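Local atomic coordinates of LAE5 (Uncultured bacterium, PDB entry 5JD3), a protein that probably hydrolyses carboxylic esters, as an alpha/beta hydrolase of the GDSL-like lipase/acylhydrolase family from a lake metagenome. Residues V31-S36 with N97-L102; A65-R70 with A228-T233; A93-D98 with D105-M110. One frame throughout, in Å; residues are numbered along the deposited sequence.

All three contacts are buried, but they lie on opposite faces of one parallel sheet. Contacts 1 and 3, each about 11 Å from the chain's centre, occupy the same face, their centres about 3 Å apart: both use helix 88-100, share Asn97 and Asp98, and reach neighbouring strands, 29-34 and 106-110. Contact 2 joins helices 59-70 and 219-232 over the other face, about 14 Å out, with exposed residues such as Arg70 beside it; Phe229 CE1 comes within 3.9 Å of Ala108 CB on strand 106-110. The chemistry differs accordingly. Aliphatic groups make most of contact 1, an indole meets a thioether in contact 3, and a leucine methyl sits over an imidazole face (CH-pi) in contact 2.

Contact 1 of 3, residues V31-S36 with N97-L102; sequences VIIGDS and NDVFGL
Ile33 and Val99 join strand 29-34 to helix 88-100, part of the three-layer alpha/beta/alpha sandwich used by GDSL hydrolases. The helix belongs to the beta-alpha-beta crossover from strand 77-82 to strand 106-110, and strand 29-34, lying between those two in the sheet, receives its underside. Ile33 is fully extended, with CG1 anti to the backbone N (chi1 -175°) and CD1 continuing straight on (chi2 175°), which carries the terminal methyl to Val99 CG2 at 3.8 Å. The two side chains cross at about a right angle, meeting through single methyls. Two residues earlier on the same strand face, Val31 divides its branches: chi1 of 166° sends CG1 toward the helix backbone and CG2 toward the loop that follows it. The nearest CA atoms are also here, Val31 CA to Val99 CA at 7.1 Å. Beyond the strand end lies Ser36, whose OG is hydrogen-bonded to His216 NE2, consistent with the nucleophile of a serine hydrolase triad. Where helix 88-100 ends, Val99 O accepts from Leu102 N, and Val31 CG2 rests 4.2 Å from Leu102 CD1 while Val31 CG1 lies 4.0 Å from Asp98 O.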
# COMPACT_ATOMS: atom_id res chain seq x y z
N VAL A 31 -7.26 6.14 -6.20
CA VAL A 31 -6.70 4.94 -6.82
C VAL A 31 -5.60 4.37 -5.95
O VAL A 31 -4.60 5.04 -5.66
CB VAL A 31 -6.15 5.24 -8.23
CG1 VAL A 31 -5.27 4.09 -8.71
CG2 VAL A 31 -7.29 5.49 -9.21
N ILE A 32 -5.78 3.12 -5.51
CA ILE A 32 -4.80 2.45 -4.67
C ILE A 32 -4.10 1.35 -5.44
O ILE A 32 -4.73 0.40 -5.91
CB ILE A 32 -5.46 1.87 -3.41
CG1 ILE A 32 -6.26 2.95 -2.68
CG2 ILE A 32 -4.41 1.26 -2.49
CD1 ILE A 32 -7.03 2.45 -1.48
N ILE A 33 -2.78 1.47 -5.57
CA ILE A 33 -2.00 0.56 -6.40
C ILE A 33 -0.87 -0.09 -5.59
O ILE A 33 -0.28 0.54 -4.72
CB ILE A 33 -1.43 1.30 -7.63
CG1 ILE A 33 -0.70 0.34 -8.57
CG2 ILE A 33 -0.52 2.45 -7.21
CD1 ILE A 33 -0.23 0.98 -9.86
N GLY A 34 -0.59 -1.36 -5.87
CA GLY A 34 0.45 -2.08 -5.17
C GLY A 34 0.52 -3.56 -5.53
O GLY A 34 0.13 -3.96 -6.62
N ASP A 35 1.01 -4.36 -4.59
CA ASP A 35 1.16 -5.80 -4.82
C ASP A 35 -0.07 -6.59 -4.38
O ASP A 35 -1.19 -6.08 -4.42
CB ASP A 35 2.41 -6.32 -4.10
CG ASP A 35 2.54 -5.79 -2.69
OD1 ASP A 35 1.51 -5.68 -1.99
OD2 ASP A 35 3.68 -5.48 -2.27
N SER A 36 0.14 -7.83 -3.95
CA SER A 36 -0.96 -8.73 -3.60
C SER A 36 -1.71 -8.26 -2.36
O SER A 36 -2.88 -8.58 -2.18
CB SER A 36 -0.45 -10.15 -3.39
OG SER A 36 0.16 -10.29 -2.12
N ASN A 97 -1.16 3.41 -17.79
CA ASN A 97 -2.50 2.88 -18.01
C ASN A 97 -3.29 2.66 -16.73
O ASN A 97 -4.52 2.79 -16.73
CB ASN A 97 -2.42 1.56 -18.79
CG ASN A 97 -1.87 1.74 -20.19
OD1 ASN A 97 -1.81 2.86 -20.71
ND2 ASN A 97 -1.48 0.64 -20.82
N ASP A 98 -2.60 2.34 -15.64
CA ASP A 98 -3.29 1.96 -14.41
C ASP A 98 -3.41 3.09 -13.39
O ASP A 98 -4.13 2.96 -12.40
CB ASP A 98 -2.58 0.77 -13.76
CG ASP A 98 -2.76 -0.51 -14.55
OD1 ASP A 98 -3.47 -0.48 -15.58
OD2 ASP A 98 -2.21 -1.56 -14.14
N VAL A 99 -2.70 4.20 -13.61
CA VAL A 99 -2.81 5.35 -12.72
C VAL A 99 -3.26 6.60 -13.45
O VAL A 99 -4.36 7.10 -13.23
CB VAL A 99 -1.47 5.63 -12.00
CG1 VAL A 99 -1.61 6.84 -11.09
CG2 VAL A 99 -1.02 4.42 -11.21
N PHE A 100 -2.41 7.11 -14.34
CA PHE A 100 -2.71 8.33 -15.08
C PHE A 100 -3.94 8.17 -15.97
O PHE A 100 -4.73 9.10 -16.13
CB PHE A 100 -1.51 8.75 -15.93
CG PHE A 100 -0.35 9.27 -15.13
CD1 PHE A 100 -0.55 9.80 -13.87
CD2 PHE A 100 0.93 9.24 -15.65
CE1 PHE A 100 0.52 10.28 -13.13
CE2 PHE A 100 2.00 9.72 -14.91
CZ PHE A 100 1.79 10.24 -13.65
N GLY A 101 -4.10 6.98 -16.55
CA GLY A 101 -5.20 6.72 -17.46
C GLY A 101 -6.56 6.64 -16.80
O GLY A 101 -7.57 6.46 -17.47
N LEU A 102 -6.59 6.79 -15.48
CA LEU A 102 -7.84 6.74 -14.73
C LEU A 102 -8.22 8.12 -14.19
O LEU A 102 -9.30 8.29 -13.63
CB LEU A 102 -7.74 5.73 -13.59
CG LEU A 102 -7.47 4.29 -14.02
CD1 LEU A 102 -7.50 3.35 -12.82
CD2 LEU A 102 -8.47 3.85 -15.08

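Contact 2 of 3, residues A65-R70 with A228-T233; sequences AHLFAR and AFLAAT
With CG anti to the backbone N (chi1 178°), His66 swings its imidazole off helix 59-70 toward Leu230, whose own CG lies anti to the carbonyl carbon (chi1 -67°) and points its two methyls back at the ring. The side chains thus approach from opposite directions. Leu230 CD1 sits over the centre of the imidazole, 3.3 Å from the centroid of the His66 ring and only 4° off its normal, which makes this a close face-on CH-pi contact. The second branch reaches the rim, Leu230 CD2 being 3.6 Å from His66 CD2. That same branch also slides past Leu67 in the antiparallel sense, with Leu230 CD2 and Leu67 CD2 4.1 Å apart. On the far face of the imidazole lies Arg70 CD, one helical turn on, 3.2 Å above the His66 ring plane and offset toward the rim; the ring is therefore sandwiched between aliphatic carbons. Its rotation is fixed further by a hydrogen bond from NE2 to Cys235 O, just after helix 219-232. Putting an alanine in place of His66 would probably leave Cys235 O without this donor and open a gap beneath Leu230 CD1. The interhelical seam thus joins two kinds of chemistry: the histidine offers its pi face to the leucine methyl while NE2 holds the C-terminal tail through Cys235 O.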
# COMPACT_ATOMS: atom_id res chain seq x y z
N ALA A 65 -15.54 -0.26 2.45
CA ALA A 65 -16.68 -0.54 3.31
C ALA A 65 -16.78 0.48 4.44
O ALA A 65 -17.86 0.98 4.74
CB ALA A 65 -16.58 -1.95 3.87
N HIS A 66 -15.64 0.77 5.06
CA HIS A 66 -15.56 1.71 6.17
C HIS A 66 -16.03 3.11 5.76
O HIS A 66 -16.84 3.73 6.46
CB HIS A 66 -14.13 1.78 6.70
CG HIS A 66 -13.92 2.76 7.81
ND1 HIS A 66 -13.73 2.38 9.12
CD2 HIS A 66 -13.86 4.12 7.80
CE1 HIS A 66 -13.57 3.45 9.87
NE2 HIS A 66 -13.64 4.52 9.09
N LEU A 67 -15.53 3.59 4.63
CA LEU A 67 -15.84 4.93 4.16
C LEU A 67 -17.30 5.07 3.75
O LEU A 67 -17.92 6.11 3.96
CB LEU A 67 -14.92 5.31 2.99
CG LEU A 67 -13.45 5.48 3.37
CD1 LEU A 67 -12.56 5.50 2.14
CD2 LEU A 67 -13.26 6.74 4.20
N PHE A 68 -17.86 4.01 3.16
CA PHE A 68 -19.27 4.02 2.78
C PHE A 68 -20.19 3.99 3.99
O PHE A 68 -21.17 4.74 4.06
CB PHE A 68 -19.59 2.84 1.86
CG PHE A 68 -19.49 3.16 0.40
CD1 PHE A 68 -20.31 4.12 -0.17
CD2 PHE A 68 -18.59 2.49 -0.41
CE1 PHE A 68 -20.22 4.42 -1.52
CE2 PHE A 68 -18.50 2.78 -1.76
CZ PHE A 68 -19.32 3.74 -2.31
N ALA A 69 -19.87 3.13 4.96
CA ALA A 69 -20.73 2.93 6.11
C ALA A 69 -20.72 4.12 7.07
O ALA A 69 -21.76 4.48 7.63
CB ALA A 69 -20.33 1.66 6.85
N ARG A 70 -19.55 4.72 7.27
CA ARG A 70 -19.41 5.80 8.23
C ARG A 70 -19.53 7.18 7.59
O ARG A 70 -19.92 8.15 8.24
CB ARG A 70 -18.07 5.70 8.96
CG ARG A 70 -17.94 4.49 9.86
CD ARG A 70 -16.61 4.53 10.59
NE ARG A 70 -16.34 3.33 11.37
CZ ARG A 70 -16.13 3.33 12.68
NH1 ARG A 70 -16.15 4.47 13.36
NH2 ARG A 70 -15.89 2.20 13.32
N ALA A 228 -4.61 2.10 9.88
CA ALA A 228 -3.45 2.99 9.81
C ALA A 228 -3.68 4.05 8.75
O ALA A 228 -3.36 5.23 8.94
CB ALA A 228 -2.19 2.20 9.52
N PHE A 229 -4.25 3.62 7.62
CA PHE A 229 -4.59 4.51 6.52
C PHE A 229 -5.64 5.54 6.94
O PHE A 229 -5.48 6.73 6.71
CB PHE A 229 -5.10 3.69 5.32
CG PHE A 229 -5.43 4.51 4.11
CD1 PHE A 229 -4.49 4.68 3.10
CD2 PHE A 229 -6.68 5.09 3.96
CE1 PHE A 229 -4.79 5.43 1.97
CE2 PHE A 229 -6.98 5.84 2.84
CZ PHE A 229 -6.04 6.01 1.84
N LEU A 230 -6.71 5.05 7.56
CA LEU A 230 -7.82 5.90 7.99
C LEU A 230 -7.38 6.93 9.02
O LEU A 230 -7.79 8.09 8.96
CB LEU A 230 -8.95 5.04 8.56
CG LEU A 230 -9.66 4.13 7.56
CD1 LEU A 230 -10.49 3.08 8.28
CD2 LEU A 230 -10.52 4.94 6.61
N ALA A 231 -6.56 6.50 9.97
CA ALA A 231 -6.06 7.39 11.02
C ALA A 231 -5.19 8.49 10.43
O ALA A 231 -5.29 9.65 10.83
CB ALA A 231 -5.28 6.60 12.06
N ALA A 232 -4.34 8.13 9.47
CA ALA A 232 -3.45 9.08 8.82
C ALA A 232 -4.24 10.09 7.99
O ALA A 232 -3.81 11.22 7.80
CB ALA A 232 -2.44 8.35 7.96
N THR A 233 -5.39 9.66 7.49
CA THR A 233 -6.25 10.53 6.68
C THR A 233 -7.38 11.11 7.52
O THR A 233 -8.30 11.74 6.99
CB THR A 233 -6.83 9.78 5.47
OG1 THR A 233 -7.61 8.66 5.92
CG2 THR A 233 -5.71 9.28 4.57

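Contact 3 of 3, residues A93-D98 with D105-M110; sequences ARWQND and DYVAMM
Within segment 93-98, Arg94 NH1 donates to Asp98 OD2 over 2.6 Å, a salt bridge between residues one turn apart, beside the residue, Trp95, that reaches strand 106-110. The N-H...O angle is 154°; the acceptor lies close to the guanidinium plane, and OD2 receives the proton on its anti lone pair. The guanidinium is held on other nitrogens as well, NE bonding Asn86 OD1 and NH2 bonding Gln81 O, so its orientation is well defined. The same turn carries a backbone bond from Asp98 N to Arg94 O, although the helix is kinked at Gln96 and Asn97, whose N atoms lack bonds to the preceding turn.

Between the segments the contact is apolar and Met-aromatic. It is the helix-to-strand half of the beta-alpha-beta crossover that starts from strand 77-82. The CB of Met109 leaves the strand toward the helix, CG anti to the backbone N (chi1 172°) carries the chain on, and the side chain, bent at its last torsion, crosses the indole at about a right angle. Sulfur touches the far end of the benzo ring: Met109 SD is 3.7 Å from Trp95 CZ3 and 3.8 Å from Trp95 CH2. Measured to the centroid of that six-membered ring, SD is 4.8 Å away and 68° off the normal, an oblique approach. The methyl follows, Met109 CE standing 4.0 Å from Trp95 CH2. On the same strand face Val107 adds a looser touch, its CG1 4.3 Å from Trp95 CH2.

The indole is bordered by other elements too: NE1 makes a weak hydrogen bond to Thr146 OG1, and Phe100 meets the ring edge-to-face. Trp95 thus fills the junction of helices 88-100 and 132-146 above strands 29-34, 106-110 and 152-156, touching Ile33, Leu142 and Met153, while Ala108 faces the opposite side of the sheet.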
# COMPACT_ATOMS: atom_id res chain seq x y z
N ALA A 93 6.05 0.24 -15.04
CA ALA A 93 5.78 -0.24 -16.40
C ALA A 93 4.31 -0.07 -16.78
O ALA A 93 3.98 0.06 -17.96
CB ALA A 93 6.19 -1.70 -16.53
N ARG A 94 3.43 -0.06 -15.79
CA ARG A 94 1.99 0.02 -16.05
C ARG A 94 1.37 1.28 -15.46
O ARG A 94 0.15 1.42 -15.44
CB ARG A 94 1.28 -1.21 -15.49
CG ARG A 94 1.33 -1.34 -13.97
CD ARG A 94 0.70 -2.65 -13.52
NE ARG A 94 0.72 -2.80 -12.07
CZ ARG A 94 -0.25 -2.38 -11.25
NH1 ARG A 94 -1.32 -1.77 -11.75
NH2 ARG A 94 -0.15 -2.58 -9.95
N TRP A 95 2.21 2.20 -15.01
CA TRP A 95 1.75 3.42 -14.34
C TRP A 95 0.87 4.27 -15.25
O TRP A 95 -0.12 4.85 -14.80
CB TRP A 95 2.94 4.24 -13.85
CG TRP A 95 2.57 5.29 -12.84
CD1 TRP A 95 2.29 6.60 -13.10
CD2 TRP A 95 2.44 5.12 -11.43
NE1 TRP A 95 1.99 7.26 -11.92
CE2 TRP A 95 2.08 6.37 -10.88
CE3 TRP A 95 2.59 4.03 -10.57
CZ2 TRP A 95 1.87 6.56 -9.52
CZ3 TRP A 95 2.39 4.22 -9.21
CH2 TRP A 95 2.03 5.47 -8.70
N GLN A 96 1.23 4.35 -16.53
CA GLN A 96 0.50 5.17 -17.48
C GLN A 96 -0.95 4.72 -17.64
O GLN A 96 -1.87 5.54 -17.63
CB GLN A 96 1.20 5.15 -18.84
CG GLN A 96 0.40 5.81 -19.96
CD GLN A 96 -0.01 7.23 -19.62
OE1 GLN A 96 0.77 8.00 -19.06
NE2 GLN A 96 -1.25 7.59 -19.96
N ASN A 97 -1.16 3.41 -17.79
CA ASN A 97 -2.50 2.88 -18.01
C ASN A 97 -3.29 2.66 -16.73
O ASN A 97 -4.52 2.79 -16.73
CB ASN A 97 -2.42 1.56 -18.79
CG ASN A 97 -1.87 1.74 -20.19
OD1 ASN A 97 -1.81 2.86 -20.71
ND2 ASN A 97 -1.48 0.64 -20.82
N ASP A 98 -2.60 2.34 -15.64
CA ASP A 98 -3.29 1.96 -14.41
C ASP A 98 -3.41 3.09 -13.39
O ASP A 98 -4.13 2.96 -12.40
CB ASP A 98 -2.58 0.77 -13.76
CG ASP A 98 -2.76 -0.51 -14.55
OD1 ASP A 98 -3.47 -0.48 -15.58
OD2 ASP A 98 -2.21 -1.56 -14.14
N ASP A 105 -8.13 11.67 -8.36
CA ASP A 105 -7.96 12.86 -7.54
C ASP A 105 -6.90 12.59 -6.48
O ASP A 105 -6.17 13.49 -6.07
CB ASP A 105 -9.29 13.25 -6.89
CG ASP A 105 -10.35 13.60 -7.91
OD1 ASP A 105 -10.10 14.48 -8.76
OD2 ASP A 105 -11.44 12.98 -7.86
N TYR A 106 -6.83 11.34 -6.04
CA TYR A 106 -5.84 10.91 -5.06
C TYR A 106 -5.22 9.59 -5.49
O TYR A 106 -5.87 8.76 -6.12
CB TYR A 106 -6.46 10.77 -3.67
CG TYR A 106 -7.02 12.05 -3.10
CD1 TYR A 106 -6.23 12.87 -2.29
CD2 TYR A 106 -8.33 12.44 -3.34
CE1 TYR A 106 -6.73 14.04 -1.76
CE2 TYR A 106 -8.84 13.61 -2.81
CZ TYR A 106 -8.04 14.40 -2.02
OH TYR A 106 -8.54 15.57 -1.49
N VAL A 107 -3.95 9.39 -5.14
CA VAL A 107 -3.28 8.13 -5.40
C VAL A 107 -2.62 7.60 -4.14
O VAL A 107 -1.79 8.28 -3.52
CB VAL A 107 -2.21 8.26 -6.51
CG1 VAL A 107 -1.37 6.99 -6.58
CG2 VAL A 107 -2.87 8.55 -7.84
N ALA A 108 -2.99 6.38 -3.75
CA ALA A 108 -2.34 5.71 -2.64
C ALA A 108 -1.47 4.58 -3.17
O ALA A 108 -1.92 3.76 -3.96
CB ALA A 108 -3.36 5.18 -1.65
N MET A 109 -0.21 4.55 -2.75
CA MET A 109 0.72 3.53 -3.23
C MET A 109 1.38 2.77 -2.09
O MET A 109 1.88 3.37 -1.14
CB MET A 109 1.79 4.16 -4.13
CG MET A 109 2.90 3.21 -4.51
SD MET A 109 3.93 3.84 -5.85
CE MET A 109 4.19 5.53 -5.31
N MET A 110 1.36 1.45 -2.20
CA MET A 110 2.04 0.59 -1.25
C MET A 110 2.87 -0.44 -1.99
O MET A 110 2.34 -1.38 -2.58
CB MET A 110 1.03 -0.09 -0.33
CG MET A 110 1.66 -1.14 0.56
SD MET A 110 0.48 -1.92 1.66
CE MET A 110 1.43 -3.35 2.13